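Local coordinates for cyclopenase asqI (Emericella nidulans, PDB 5YY3), which is a zinc-dependent cyclopenase that converts 4'-methoxycyclopenin into 4'-methoxyviridicatin, with release of methyl isocyanate, in aspoquinolone biosynthesis, at residues R430-S435 with V526-D531. Numbering follows the deposited sequence.
Sequences RLQDRS and VRLDTD
Gln432 reaches from just beyond the end of strand 422-431 to Leu528 and Asp529, its side chain crossing both of theirs at about a right angle. With CG anti to the carbonyl carbon (chi1 -75°) and the chain extended beyond it, the amide arrives beside the isobutyl group of Leu528, where Gln432 CD lies 4.1 Å from Leu528 CD2. The amide and carboxylate planes are 81° apart, and although Gln432 NE2 comes within 2.9 Å of Asp529 OD1, the angle is poor for a hydrogen bond. The amide instead donates to the carbonyl O of Tyr467 and to a water 3.2 Å from Gln432 NE2, and this water, 2.8 Å from Thr530 OG1, bridges the two segments. Tyr467 belongs to strand 461-475, which pairs antiparallel with both 422-431 and 523-528 and so separates them in the mixed sheet of the hemocyanin-type Ig-like domain; the contact thus bridges across the strand between them, at the ends of both. The buried carboxylate of Asp529 is held from the same strand, since OD2 accepts from Tyr467 N, while Asp529 OD1 takes a weak bond from Thr530 N (2.7 Å) where the chain leaves its strand for a 3-10 turn. Beyond Gln432, the guanidinium of Arg434 has one face against Arg430; on the opposite face Gln432 O sits 3.3 Å above the Arg434 guanidinium plane, offset toward its rim, and a salt bridge joins Arg430 NE to Glu468.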
loop_
_atom_site.group_PDB
_atom_site.type_symbol
_atom_site.label_atom_id
_atom_site.label_comp_id
_atom_site.label_asym_id
_atom_site.label_seq_id
_atom_site.Cartn_x
_atom_site.Cartn_y
_atom_site.Cartn_z
ATOM N N ARG A 430 29.475 -14.664 9.035
ATOM C CA ARG A 430 30.181 -13.437 8.604
ATOM C C ARG A 430 30.280 -13.323 7.115
ATOM O O ARG A 430 30.276 -14.331 6.425
ATOM C CB ARG A 430 31.653 -13.388 9.044
ATOM C CG ARG A 430 32.047 -14.104 10.264
ATOM C CD ARG A 430 33.395 -13.569 10.741
ATOM N NE ARG A 430 34.561 -14.299 10.265
ATOM C CZ ARG A 430 35.752 -14.161 10.830
ATOM N NH1 ARG A 430 35.885 -13.307 11.836
ATOM N NH2 ARG A 430 36.804 -14.853 10.401
ATOM N N LEU A 431 30.523 -12.112 6.634
ATOM C CA LEU A 431 31.002 -11.924 5.272
ATOM C C LEU A 431 32.403 -12.515 5.129
ATOM O O LEU A 431 33.165 -12.605 6.097
ATOM C CB LEU A 431 31.032 -10.441 4.905
ATOM C CG LEU A 431 29.692 -9.711 4.828
ATOM C CD1 LEU A 431 29.924 -8.208 4.745
ATOM C CD2 LEU A 431 28.916 -10.204 3.610
ATOM N N GLN A 432 32.740 -12.922 3.915
ATOM C CA GLN A 432 34.089 -13.369 3.654
ATOM C C GLN A 432 35.007 -12.155 3.531
ATOM O O GLN A 432 36.137 -12.165 4.019
ATOM C CB GLN A 432 34.140 -14.209 2.393
ATOM C CG GLN A 432 33.595 -15.603 2.562
ATOM C CD GLN A 432 33.815 -16.410 1.313
ATOM O OE1 GLN A 432 34.901 -16.375 0.723
ATOM N NE2 GLN A 432 32.779 -17.113 0.873
ATOM N N ASP A 433 34.511 -11.118 2.864
ATOM C CA ASP A 433 35.221 -9.856 2.756
ATOM C C ASP A 433 34.950 -8.999 3.985
ATOM O O ASP A 433 33.866 -8.458 4.126
ATOM C CB ASP A 433 34.801 -9.128 1.488
ATOM C CG ASP A 433 35.428 -7.750 1.359
ATOM O OD1 ASP A 433 36.350 -7.408 2.134
ATOM O OD2 ASP A 433 34.990 -7.004 0.461
ATOM N N ARG A 434 35.938 -8.884 4.865
ATOM C CA ARG A 434 35.787 -8.136 6.113
ATOM C C ARG A 434 36.516 -6.784 6.091
ATOM O O ARG A 434 36.947 -6.282 7.140
ATOM C CB ARG A 434 36.303 -8.975 7.284
ATOM C CG ARG A 434 35.567 -10.283 7.466
ATOM C CD ARG A 434 36.111 -11.097 8.634
ATOM N NE ARG A 434 37.179 -12.032 8.262
ATOM C CZ ARG A 434 36.988 -13.158 7.566
ATOM N NH1 ARG A 434 35.775 -13.478 7.100
ATOM N NH2 ARG A 434 38.023 -13.958 7.304
ATOM N N SER A 435 36.649 -6.204 4.899
ATOM C CA SER A 435 37.478 -5.011 4.697
ATOM C C SER A 435 36.742 -3.704 4.984
ATOM O O SER A 435 37.366 -2.738 5.412
ATOM C CB SER A 435 38.037 -4.987 3.267
ATOM O OG SER A 435 37.125 -4.374 2.376
ATOM N N VAL A 526 36.112 -23.502 9.981
ATOM C CA VAL A 526 35.533 -22.528 9.059
ATOM C C VAL A 526 34.910 -23.220 7.830
ATOM O O VAL A 526 35.520 -24.100 7.218
ATOM C CB VAL A 526 36.576 -21.495 8.581
ATOM C CG1 VAL A 526 35.896 -20.361 7.780
ATOM C CG2 VAL A 526 37.327 -20.920 9.765
ATOM N N ARG A 527 33.693 -22.806 7.482
ATOM C CA ARG A 527 33.006 -23.301 6.290
ATOM C C ARG A 527 32.588 -22.158 5.370
ATOM O O ARG A 527 31.919 -21.222 5.813
ATOM C CB ARG A 527 31.765 -24.104 6.680
ATOM C CG ARG A 527 32.045 -25.369 7.451
ATOM C CD ARG A 527 32.470 -26.453 6.506
ATOM N NE ARG A 527 31.351 -26.930 5.700
ATOM C CZ ARG A 527 31.491 -27.704 4.629
ATOM N NH1 ARG A 527 32.713 -28.065 4.248
ATOM N NH2 ARG A 527 30.425 -28.113 3.940
ATOM N N LEU A 528 32.959 -22.235 4.093
ATOM C CA LEU A 528 32.495 -21.243 3.114
ATOM C C LEU A 528 31.071 -21.556 2.665
ATOM O O LEU A 528 30.616 -22.715 2.759
ATOM C CB LEU A 528 33.426 -21.191 1.893
ATOM C CG LEU A 528 34.931 -21.009 2.183
ATOM C CD1 LEU A 528 35.725 -20.907 0.888
ATOM C CD2 LEU A 528 35.195 -19.798 3.079
ATOM N N ASP A 529 30.368 -20.521 2.187
ATOM C CA ASP A 529 29.035 -20.679 1.603
ATOM C C ASP A 529 29.052 -21.687 0.453
ATOM O O ASP A 529 28.138 -22.514 0.297
ATOM C CB ASP A 529 28.487 -19.323 1.107
ATOM C CG ASP A 529 29.490 -18.532 0.255
ATOM O OD1 ASP A 529 30.653 -18.961 0.097
ATOM O OD2 ASP A 529 29.124 -17.443 -0.249
ATOM N N THR A 530 30.113 -21.610 -0.343
ATOM C CA THR A 530 30.200 -22.339 -1.602
ATOM C C THR A 530 30.596 -23.797 -1.387
ATOM O O THR A 530 30.654 -24.566 -2.341
ATOM C CB THR A 530 31.209 -21.650 -2.569
ATOM O OG1 THR A 530 32.397 -21.287 -1.854
ATOM C CG2 THR A 530 30.606 -20.367 -3.167
ATOM N N ASP A 531 30.872 -24.170 -0.136
ATOM C CA ASP A 531 31.205 -25.555 0.191
ATOM C C ASP A 531 30.035 -26.265 0.879
ATOM O O ASP A 531 30.122 -27.448 1.197
ATOM C CB ASP A 531 32.465 -25.611 1.077
ATOM C CG ASP A 531 33.742 -25.218 0.323
ATOM O OD1 ASP A 531 33.815 -25.452 -0.910
ATOM O OD2 ASP A 531 34.671 -24.660 0.960
HETATM O O HOH W 1 33.723 -18.860 -1.573
#